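Local atomic coordinates of CLIP-associating protein (Drosophila melanogaster, PDB entry 4G3A), a protein that tracks microtubule plus ends, stabilises dynamic microtubules and is required for mitotic spindle formation and kinetochore attachment. Residues I129-F137 and F148-L156; V166-L177 and A188-V199. All coordinates share one frame; numbering follows the deposited sequence.

How the contacts relate
Both contacts lie in the N-terminal TOG-like domain, an all-helical array of HEAT-type helix pairs, and each closes a ten-residue turn, partly helical, between neighbouring antiparallel helices. Coming from the N terminus, contact 1 is met first: after helix 125-136 the chain reverses, so that 129-137 packs on 148-156 of helix 142-159. Contact 2 follows in series, neither nested nor crossed, joining 166-177 to 188-199 within HEAT repeat 3. The contact centres are about 11 Å apart, and the two pairs touch: Asp130 OD1 lies 2.5 Å from Tyr169 OH, a probable hydrogen bond, while Leu149 packs on Thr191 and Leu156 on His198.

Contact 1: residues I129-F137 and F148-L156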
loop_
_atom_site.group_PDB
_atom_site.type_symbol
_atom_site.label_atom_id
_atom_site.label_comp_id
_atom_site.label_asym_id
_atom_site.label_seq_id
_atom_site.Cartn_x
_atom_site.Cartn_y
_atom_site.Cartn_z
ATOM N N ILE A 129 -5.697 -6.486 -1.715
ATOM C CA ILE A 129 -6.592 -5.575 -1.001
ATOM C C ILE A 129 -7.270 -6.300 0.176
ATOM O O ILE A 129 -7.358 -5.755 1.279
ATOM C CB ILE A 129 -7.633 -4.906 -1.936
ATOM C CG1 ILE A 129 -6.935 -4.149 -3.067
ATOM C CG2 ILE A 129 -8.551 -3.980 -1.141
ATOM C CD1 ILE A 129 -5.945 -3.101 -2.606
ATOM N N ASP A 130 -7.733 -7.529 -0.060
ATOM C CA ASP A 130 -8.338 -8.332 1.010
ATOM C C ASP A 130 -7.361 -8.522 2.168
ATOM O O ASP A 130 -7.722 -8.396 3.334
ATOM C CB ASP A 130 -8.762 -9.716 0.505
ATOM C CG ASP A 130 -9.992 -9.684 -0.393
ATOM O OD1 ASP A 130 -10.454 -8.593 -0.782
ATOM O OD2 ASP A 130 -10.491 -10.783 -0.720
ATOM N N LYS A 131 -6.114 -8.840 1.843
ATOM C CA LYS A 131 -5.105 -9.059 2.867
ATOM C C LYS A 131 -4.863 -7.774 3.658
ATOM O O LYS A 131 -4.756 -7.795 4.883
ATOM C CB LYS A 131 -3.791 -9.539 2.225
ATOM C CG LYS A 131 -2.731 -9.911 3.234
ATOM C CD LYS A 131 -3.189 -11.081 4.118
ATOM C CE LYS A 131 -1.995 -11.725 4.862
ATOM N NZ LYS A 131 -2.501 -12.759 5.805
ATOM N N LEU A 132 -4.778 -6.650 2.959
ATOM C CA LEU A 132 -4.594 -5.370 3.631
ATOM C C LEU A 132 -5.784 -5.086 4.550
ATOM O O LEU A 132 -5.619 -4.550 5.648
ATOM C CB LEU A 132 -4.479 -4.247 2.605
ATOM C CG LEU A 132 -3.206 -4.262 1.750
ATOM C CD1 LEU A 132 -3.311 -3.211 0.667
ATOM C CD2 LEU A 132 -2.004 -3.995 2.618
ATOM N N ALA A 133 -6.978 -5.391 4.057
ATOM C CA ALA A 133 -8.217 -5.067 4.772
ATOM C C ALA A 133 -8.182 -5.654 6.173
ATOM O O ALA A 133 -8.592 -5.011 7.146
ATOM C CB ALA A 133 -9.416 -5.596 4.019
ATOM N N THR A 134 -7.684 -6.883 6.265
ATOM C CA THR A 134 -7.586 -7.573 7.543
ATOM C C THR A 134 -6.851 -6.740 8.593
ATOM O O THR A 134 -7.249 -6.707 9.754
ATOM C CB THR A 134 -6.928 -8.957 7.374
ATOM O OG1 THR A 134 -7.790 -9.786 6.582
ATOM C CG2 THR A 134 -6.691 -9.625 8.734
ATOM N N SER A 135 -5.789 -6.055 8.181
ATOM C CA SER A 135 -4.959 -5.311 9.122
ATOM C C SER A 135 -5.297 -3.827 9.177
ATOM O O SER A 135 -4.956 -3.146 10.143
ATOM C CB SER A 135 -3.475 -5.453 8.757
ATOM O OG SER A 135 -3.035 -6.798 8.814
ATOM N N CYS A 136 -5.943 -3.316 8.133
ATOM C CA CYS A 136 -6.021 -1.872 7.954
ATOM C C CYS A 136 -7.316 -1.226 8.432
ATOM O O CYS A 136 -7.298 -0.096 8.919
ATOM C CB CYS A 136 -5.746 -1.494 6.484
ATOM S SG CYS A 136 -3.976 -1.701 6.013
ATOM N N PHE A 137 -8.440 -1.920 8.279
ATOM C CA PHE A 137 -9.717 -1.289 8.580
ATOM C C PHE A 137 -9.768 -0.891 10.056
ATOM O O PHE A 137 -10.315 0.147 10.408
ATOM C CB PHE A 137 -10.904 -2.200 8.228
ATOM C CG PHE A 137 -11.396 -2.047 6.802
ATOM C CD1 PHE A 137 -11.801 -0.811 6.323
ATOM C CD2 PHE A 137 -11.474 -3.147 5.953
ATOM C CE1 PHE A 137 -12.263 -0.660 5.012
ATOM C CE2 PHE A 137 -11.936 -3.013 4.636
ATOM C CZ PHE A 137 -12.329 -1.760 4.169
ATOM N N PHE A 148 -5.237 3.340 3.684
ATOM C CA PHE A 148 -5.778 2.118 3.122
ATOM C C PHE A 148 -7.002 2.378 2.246
ATOM O O PHE A 148 -7.131 1.777 1.175
ATOM C CB PHE A 148 -6.084 1.064 4.192
ATOM C CG PHE A 148 -6.807 -0.137 3.644
ATOM C CD1 PHE A 148 -6.253 -0.868 2.599
ATOM C CD2 PHE A 148 -8.059 -0.505 4.140
ATOM C CE1 PHE A 148 -6.921 -1.953 2.067
ATOM C CE2 PHE A 148 -8.733 -1.601 3.613
ATOM C CZ PHE A 148 -8.161 -2.322 2.584
ATOM N N LEU A 149 -7.888 3.276 2.683
ATOM C CA LEU A 149 -9.031 3.654 1.846
ATOM C C LEU A 149 -8.521 4.172 0.505
ATOM O O LEU A 149 -9.083 3.855 -0.538
ATOM C CB LEU A 149 -9.926 4.684 2.546
ATOM C CG LEU A 149 -10.693 4.131 3.758
ATOM C CD1 LEU A 149 -11.341 5.239 4.574
ATOM C CD2 LEU A 149 -11.730 3.080 3.346
ATOM N N GLN A 150 -7.432 4.934 0.533
ATOM C CA GLN A 150 -6.863 5.471 -0.697
ATOM C C GLN A 150 -6.267 4.358 -1.560
ATOM O O GLN A 150 -6.327 4.415 -2.790
ATOM C CB GLN A 150 -5.821 6.546 -0.382
ATOM C CG GLN A 150 -5.237 7.222 -1.613
ATOM C CD GLN A 150 -6.246 8.071 -2.349
ATOM O OE1 GLN A 150 -6.417 7.943 -3.569
ATOM N NE2 GLN A 150 -6.934 8.944 -1.614
ATOM N N THR A 151 -5.696 3.340 -0.915
ATOM C CA THR A 151 -5.178 2.193 -1.650
ATOM C C THR A 151 -6.308 1.522 -2.421
ATOM O O THR A 151 -6.132 1.104 -3.566
ATOM C CB THR A 151 -4.545 1.143 -0.707
ATOM O OG1 THR A 151 -3.502 1.750 0.069
ATOM C CG2 THR A 151 -3.985 -0.024 -1.509
ATOM N N ILE A 152 -7.464 1.390 -1.779
ATOM C CA ILE A 152 -8.631 0.819 -2.445
ATOM C C ILE A 152 -9.023 1.665 -3.651
ATOM O O ILE A 152 -9.266 1.149 -4.754
ATOM C CB ILE A 152 -9.841 0.762 -1.499
ATOM C CG1 ILE A 152 -9.598 -0.240 -0.367
ATOM C CG2 ILE A 152 -11.111 0.425 -2.280
ATOM C CD1 ILE A 152 -10.700 -0.238 0.691
ATOM N N VAL A 153 -9.083 2.969 -3.439
ATOM C CA VAL A 153 -9.461 3.893 -4.522
ATOM C C VAL A 153 -8.501 3.750 -5.708
ATOM O O VAL A 153 -8.931 3.629 -6.865
ATOM C CB VAL A 153 -9.514 5.348 -4.029
ATOM C CG1 VAL A 153 -9.521 6.321 -5.213
ATOM C CG2 VAL A 153 -10.767 5.572 -3.159
ATOM N N ASN A 154 -7.205 3.734 -5.417
ATOM C CA ASN A 154 -6.194 3.654 -6.481
ATOM C C ASN A 154 -6.281 2.334 -7.230
ATOM O O ASN A 154 -6.173 2.301 -8.451
ATOM C CB ASN A 154 -4.776 3.828 -5.922
ATOM C CG ASN A 154 -4.530 5.206 -5.337
ATOM O OD1 ASN A 154 -3.610 5.395 -4.544
ATOM N ND2 ASN A 154 -5.354 6.174 -5.717
ATOM N N ALA A 155 -6.456 1.237 -6.490
ATOM C CA ALA A 155 -6.581 -0.084 -7.097
ATOM C C ALA A 155 -7.812 -0.202 -8.012
ATOM O O ALA A 155 -7.753 -0.802 -9.093
ATOM C CB ALA A 155 -6.631 -1.144 -6.022
ATOM N N LEU A 156 -8.926 0.367 -7.572
ATOM C CA LEU A 156 -10.137 0.401 -8.384
ATOM C C LEU A 156 -9.916 1.236 -9.637
ATOM O O LEU A 156 -10.252 0.828 -10.748
ATOM C CB LEU A 156 -11.295 0.988 -7.556
ATOM C CG LEU A 156 -12.732 0.764 -8.032
ATOM C CD1 LEU A 156 -13.058 -0.721 -8.075
ATOM C CD2 LEU A 156 -13.726 1.521 -7.128
#
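Phe148 opens the second segment by driving its ring, as a knob, into the hole formed by Ile129, Leu132, Ala133 and Cys136. Its CG is anti to the backbone N (chi1 173°), which sends the ring across to the facing helix. There Leu132 CB comes to 3.4 Å from Phe148 CE1, Cys136 CB packs obliquely on the ring, and Ala133 CB reaches CZ at 3.8 Å. Cys136 SG adds an oblique sulfur-aromatic contact, 4.6 Å from the ring centroid. The CE2 edge of Phe148 points at the centre of the Phe137 face in a T-shaped stack, with centroids 5.0 Å apart and planes at 84°. Leu149 CD2 then meets Phe137 CE1 at 4.1 Å, the two side chains crossing nearly at right angles. One turn on from Phe148, Thr151 turns its methyl CG2 to Ile129 CD1, 3.8 Å away, and to Leu132 CD1, while its OG1 is hydrogen-bonded to Gln111 of helix 104-119. Ile152 lays CG1 over one face of the Phe148 ring, toward its rim, and against Ile129 CG2, and extends CD1 to Phe137 CZ. Ala155 CB, 4.0 Å from Ile129 CD1, completes the reciprocal hole for Ile129, made by Phe148, Thr151, Ile152 and Ala155. Reciprocal knobs-into-holes packing, with the axes antiparallel at 165°, joins the two helices of a hairpin that resembles a HEAT repeat, in keeping with the TOG-like domain.

Contact 2: residues V166-L177 and A188-V199; sequences VRVYIPPVCALL and AIQTLVEIYKHV
The axes of helix 170-175 and helix 188-199 run antiparallel at 149°, 9.5 Å apart at closest approach, with the CA atoms of Leu177 and Ala188 nearest at one end of the contact and those of Val166 and Ile195 at the other. At the first end Ala188 CB fits against the Val173 carbonyl oxygen and the backbone of Leu176, and 3.9 Å from Leu176 CB. The Leu177 side chain crosses that of Ile189 at about a right angle, CD2 3.6 Å from Ile189 CG1, while Leu177 CD1 meets Leu192 CD1 tip to tip. Val173, with CG1 anti to the backbone N (chi1 169°), lays that methyl beside Leu192, 3.7 Å from CG and close to CD2. Leu192 CD1 also lies 4.1 Å from Cys174 SG, and its CD2 reaches Ile170 CD1. This apolar seam is the interior of HEAT repeat 3, a pair of antiparallel helices in the TOG-like array, with Ile170 and Cys174 also touching Leu207 of helix 203-208. An alanine at Leu192 ends at CB and is likely to leave Val173 CG1, Cys174 SG, Leu177 CD1 and Ile170 CD1 without the leucine they share, opening a gap between the helices. Farther along, Ile195 puts CD1 3.9 Å from Ile170 CD1 and CG2 3.9 Å from Val166 CG2. Val166 CG2 also lies 4.1 Å from Val199 CG2, the two valine side chains lying side by side and pointing opposite ways.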
loop_
_atom_site.group_PDB
_atom_site.type_symbol
_atom_site.label_atom_id
_atom_site.label_comp_id
_atom_site.label_asym_id
_atom_site.label_seq_id
_atom_site.Cartn_x
_atom_site.Cartn_y
_atom_site.Cartn_z
ATOM N N VAL A 166 -15.768 -4.735 -5.066
ATOM C CA VAL A 166 -15.806 -3.984 -3.819
ATOM C C VAL A 166 -17.118 -4.145 -3.059
ATOM O O VAL A 166 -17.312 -3.516 -2.024
ATOM C CB VAL A 166 -15.545 -2.485 -4.048
ATOM C CG1 VAL A 166 -14.085 -2.253 -4.405
ATOM C CG2 VAL A 166 -16.461 -1.949 -5.132
ATOM N N ARG A 167 -18.016 -4.985 -3.561
ATOM C CA ARG A 167 -19.308 -5.161 -2.898
ATOM C C ARG A 167 -19.133 -5.496 -1.411
ATOM O O ARG A 167 -19.774 -4.895 -0.552
ATOM C CB ARG A 167 -20.141 -6.246 -3.582
ATOM C CG ARG A 167 -21.108 -6.937 -2.632
ATOM C CD ARG A 167 -22.064 -7.868 -3.353
ATOM N NE ARG A 167 -23.209 -7.152 -3.914
ATOM C CZ ARG A 167 -24.263 -6.761 -3.205
ATOM N NH1 ARG A 167 -24.316 -7.006 -1.902
ATOM N NH2 ARG A 167 -25.263 -6.120 -3.795
ATOM N N VAL A 168 -18.252 -6.455 -1.121
ATOM C CA VAL A 168 -18.018 -6.903 0.251
ATOM C C VAL A 168 -17.293 -5.833 1.079
ATOM O O VAL A 168 -17.285 -5.886 2.308
ATOM C CB VAL A 168 -17.249 -8.248 0.274
ATOM C CG1 VAL A 168 -15.760 -8.023 0.094
ATOM C CG2 VAL A 168 -17.544 -9.016 1.547
ATOM N N TYR A 169 -16.722 -4.842 0.404
ATOM C CA TYR A 169 -16.095 -3.703 1.087
ATOM C C TYR A 169 -17.038 -2.593 1.567
ATOM O O TYR A 169 -16.666 -1.763 2.414
ATOM C CB TYR A 169 -15.041 -3.092 0.188
ATOM C CG TYR A 169 -13.796 -3.918 0.150
ATOM C CD1 TYR A 169 -12.744 -3.641 0.996
ATOM C CD2 TYR A 169 -13.680 -4.993 -0.717
ATOM C CE1 TYR A 169 -11.606 -4.395 0.973
ATOM C CE2 TYR A 169 -12.534 -5.757 -0.750
ATOM C CZ TYR A 169 -11.504 -5.457 0.101
ATOM O OH TYR A 169 -10.350 -6.216 0.086
ATOM N N ILE A 170 -18.254 -2.566 1.042
ATOM C CA ILE A 170 -19.155 -1.479 1.420
ATOM C C ILE A 170 -19.412 -1.411 2.929
ATOM O O ILE A 170 -19.326 -0.334 3.518
ATOM C CB ILE A 170 -20.465 -1.484 0.620
ATOM C CG1 ILE A 170 -20.145 -1.563 -0.873
ATOM C CG2 ILE A 170 -21.270 -0.223 0.928
ATOM C CD1 ILE A 170 -19.138 -0.518 -1.310
ATOM N N PRO A 171 -19.691 -2.561 3.574
ATOM C CA PRO A 171 -19.981 -2.397 5.008
ATOM C C PRO A 171 -18.765 -1.932 5.839
ATOM O O PRO A 171 -18.922 -1.015 6.648
ATOM C CB PRO A 171 -20.508 -3.779 5.429
ATOM C CG PRO A 171 -21.013 -4.392 4.158
ATOM C CD PRO A 171 -20.077 -3.894 3.078
ATOM N N PRO A 172 -17.568 -2.524 5.642
ATOM C CA PRO A 172 -16.462 -1.938 6.407
ATOM C C PRO A 172 -16.157 -0.477 6.068
ATOM O O PRO A 172 -15.821 0.276 6.981
ATOM C CB PRO A 172 -15.261 -2.835 6.063
ATOM C CG PRO A 172 -15.697 -3.687 4.932
ATOM C CD PRO A 172 -17.181 -3.786 4.993
ATOM N N VAL A 173 -16.248 -0.075 4.801
ATOM C CA VAL A 173 -16.040 1.338 4.484
ATOM C C VAL A 173 -17.122 2.193 5.171
ATOM O O VAL A 173 -16.847 3.266 5.714
ATOM C CB VAL A 173 -16.053 1.590 2.965
ATOM C CG1 VAL A 173 -16.107 3.099 2.670
ATOM C CG2 VAL A 173 -14.837 0.938 2.316
ATOM N N CYS A 174 -18.355 1.712 5.161
ATOM C CA CYS A 174 -19.426 2.448 5.832
ATOM C C CYS A 174 -19.161 2.575 7.337
ATOM O O CYS A 174 -19.432 3.613 7.925
ATOM C CB CYS A 174 -20.784 1.814 5.553
ATOM S SG CYS A 174 -21.424 2.155 3.879
ATOM N N ALA A 175 -18.612 1.527 7.951
ATOM C CA ALA A 175 -18.238 1.594 9.362
ATOM C C ALA A 175 -17.281 2.747 9.632
ATOM O O ALA A 175 -17.335 3.365 10.692
ATOM C CB ALA A 175 -17.622 0.272 9.825
ATOM N N LEU A 176 -16.391 3.028 8.681
ATOM C CA LEU A 176 -15.452 4.136 8.842
ATOM C C LEU A 176 -16.075 5.534 8.737
ATOM O O LEU A 176 -15.425 6.525 9.082
ATOM C CB LEU A 176 -14.261 3.993 7.886
ATOM C CG LEU A 176 -13.335 2.810 8.223
ATOM C CD1 LEU A 176 -12.078 2.867 7.381
ATOM C CD2 LEU A 176 -12.980 2.802 9.701
ATOM N N LEU A 177 -17.324 5.619 8.261
ATOM C CA LEU A 177 -18.060 6.883 8.315
ATOM C C LEU A 177 -18.204 7.376 9.754
ATOM O O LEU A 177 -18.258 8.578 9.994
ATOM C CB LEU A 177 -19.455 6.754 7.673
ATOM C CG LEU A 177 -19.475 6.543 6.155
ATOM C CD1 LEU A 177 -20.884 6.219 5.653
ATOM C CD2 LEU A 177 -18.930 7.769 5.439
ATOM N N ALA A 188 -13.635 8.134 4.047
ATOM C CA ALA A 188 -14.607 7.074 3.829
ATOM C C ALA A 188 -15.686 7.575 2.861
ATOM O O ALA A 188 -16.120 6.846 1.964
ATOM C CB ALA A 188 -15.226 6.648 5.157
ATOM N N ILE A 189 -16.108 8.821 3.057
ATOM C CA ILE A 189 -17.085 9.449 2.170
ATOM C C ILE A 189 -16.566 9.465 0.744
ATOM O O ILE A 189 -17.220 8.966 -0.166
ATOM C CB ILE A 189 -17.394 10.900 2.591
ATOM C CG1 ILE A 189 -18.095 10.919 3.947
ATOM C CG2 ILE A 189 -18.266 11.580 1.541
ATOM C CD1 ILE A 189 -18.203 12.292 4.560
ATOM N N GLN A 190 -15.388 10.047 0.559
ATOM C CA GLN A 190 -14.812 10.132 -0.774
ATOM C C GLN A 190 -14.586 8.756 -1.403
ATOM O O GLN A 190 -14.715 8.613 -2.621
ATOM C CB GLN A 190 -13.520 10.952 -0.779
ATOM C CG GLN A 190 -13.102 11.375 -2.172
ATOM C CD GLN A 190 -14.195 12.163 -2.872
ATOM O OE1 GLN A 190 -14.980 12.859 -2.227
ATOM N NE2 GLN A 190 -14.258 12.054 -4.188
ATOM N N THR A 191 -14.291 7.744 -0.591
ATOM C CA THR A 191 -14.089 6.385 -1.108
ATOM C C THR A 191 -15.373 5.806 -1.715
ATOM O O THR A 191 -15.349 5.181 -2.779
ATOM C CB THR A 191 -13.574 5.418 -0.004
ATOM O OG1 THR A 191 -12.306 5.867 0.478
ATOM C CG2 THR A 191 -13.431 4.012 -0.545
ATOM N N LEU A 192 -16.497 6.013 -1.032
ATOM C CA LEU A 192 -17.793 5.581 -1.559
ATOM C C LEU A 192 -18.125 6.332 -2.848
ATOM O O LEU A 192 -18.688 5.766 -3.790
ATOM C CB LEU A 192 -18.884 5.792 -0.518
ATOM C CG LEU A 192 -18.735 4.840 0.673
ATOM C CD1 LEU A 192 -19.661 5.273 1.791
ATOM C CD2 LEU A 192 -19.027 3.403 0.239
ATOM N N VAL A 193 -17.754 7.603 -2.887
ATOM C CA VAL A 193 -17.962 8.404 -4.083
ATOM C C VAL A 193 -17.133 7.846 -5.242
ATOM O O VAL A 193 -17.647 7.682 -6.350
ATOM C CB VAL A 193 -17.667 9.903 -3.830
ATOM C CG1 VAL A 193 -17.622 10.676 -5.143
ATOM C CG2 VAL A 193 -18.716 10.502 -2.895
ATOM N N GLU A 194 -15.869 7.514 -4.978
ATOM C CA GLU A 194 -15.009 6.900 -5.991
ATOM C C GLU A 194 -15.550 5.540 -6.438
ATOM O O GLU A 194 -15.492 5.206 -7.622
ATOM C CB GLU A 194 -13.569 6.734 -5.477
ATOM C CG GLU A 194 -12.948 7.992 -4.884
ATOM C CD GLU A 194 -12.745 9.113 -5.901
ATOM O OE1 GLU A 194 -12.761 8.848 -7.126
ATOM O OE2 GLU A 194 -12.558 10.268 -5.463
ATOM N N ILE A 195 -16.082 4.759 -5.494
ATOM C CA ILE A 195 -16.678 3.466 -5.825
ATOM C C ILE A 195 -17.941 3.684 -6.675
ATOM O O ILE A 195 -18.220 2.932 -7.607
ATOM C CB ILE A 195 -17.027 2.650 -4.566
ATOM C CG1 ILE A 195 -15.759 2.005 -3.969
ATOM C CG2 ILE A 195 -18.073 1.591 -4.894
ATOM C CD1 ILE A 195 -15.990 1.395 -2.559
ATOM N N TYR A 196 -18.695 4.722 -6.368
ATOM C CA TYR A 196 -19.856 5.034 -7.210
ATOM C C TYR A 196 -19.464 5.189 -8.689
ATOM O O TYR A 196 -20.199 4.769 -9.586
ATOM C CB TYR A 196 -20.577 6.283 -6.717
ATOM C CG TYR A 196 -21.732 6.710 -7.615
ATOM C CD1 TYR A 196 -22.964 6.076 -7.548
ATOM C CD2 TYR A 196 -21.572 7.737 -8.528
ATOM C CE1 TYR A 196 -24.020 6.461 -8.377
ATOM C CE2 TYR A 196 -22.611 8.129 -9.360
ATOM C CZ TYR A 196 -23.830 7.491 -9.284
ATOM O OH TYR A 196 -24.854 7.892 -10.120
ATOM N N LYS A 197 -18.304 5.783 -8.945
ATOM C CA LYS A 197 -17.872 5.988 -10.325
ATOM C C LYS A 197 -17.755 4.678 -11.097
ATOM O O LYS A 197 -17.963 4.653 -12.308
ATOM C CB LYS A 197 -16.574 6.785 -10.387
ATOM C CG LYS A 197 -16.733 8.233 -9.965
ATOM C CD LYS A 197 -15.380 8.900 -9.780
ATOM C CE LYS A 197 -15.538 10.280 -9.157
ATOM N NZ LYS A 197 -14.218 10.918 -8.905
ATOM N N HIS A 198 -17.435 3.592 -10.397
ATOM C CA HIS A 198 -17.234 2.299 -11.047
ATOM C C HIS A 198 -18.500 1.455 -11.030
ATOM O O HIS A 198 -18.774 0.696 -11.956
ATOM C CB HIS A 198 -16.096 1.528 -10.369
ATOM C CG HIS A 198 -14.746 2.111 -10.625
ATOM N ND1 HIS A 198 -13.888 1.619 -11.577
ATOM C CD2 HIS A 198 -14.108 3.173 -10.060
ATOM C CE1 HIS A 198 -12.782 2.344 -11.601
ATOM N NE2 HIS A 198 -12.902 3.295 -10.680
ATOM N N VAL A 199 -19.269 1.601 -9.963
ATOM C CA VAL A 199 -20.369 0.698 -9.668
ATOM C C VAL A 199 -21.736 1.252 -10.115
ATOM O O VAL A 199 -22.629 0.499 -10.498
ATOM C CB VAL A 199 -20.351 0.344 -8.169
ATOM C CG1 VAL A 199 -21.691 -0.178 -7.700
ATOM C CG2 VAL A 199 -19.240 -0.668 -7.895
#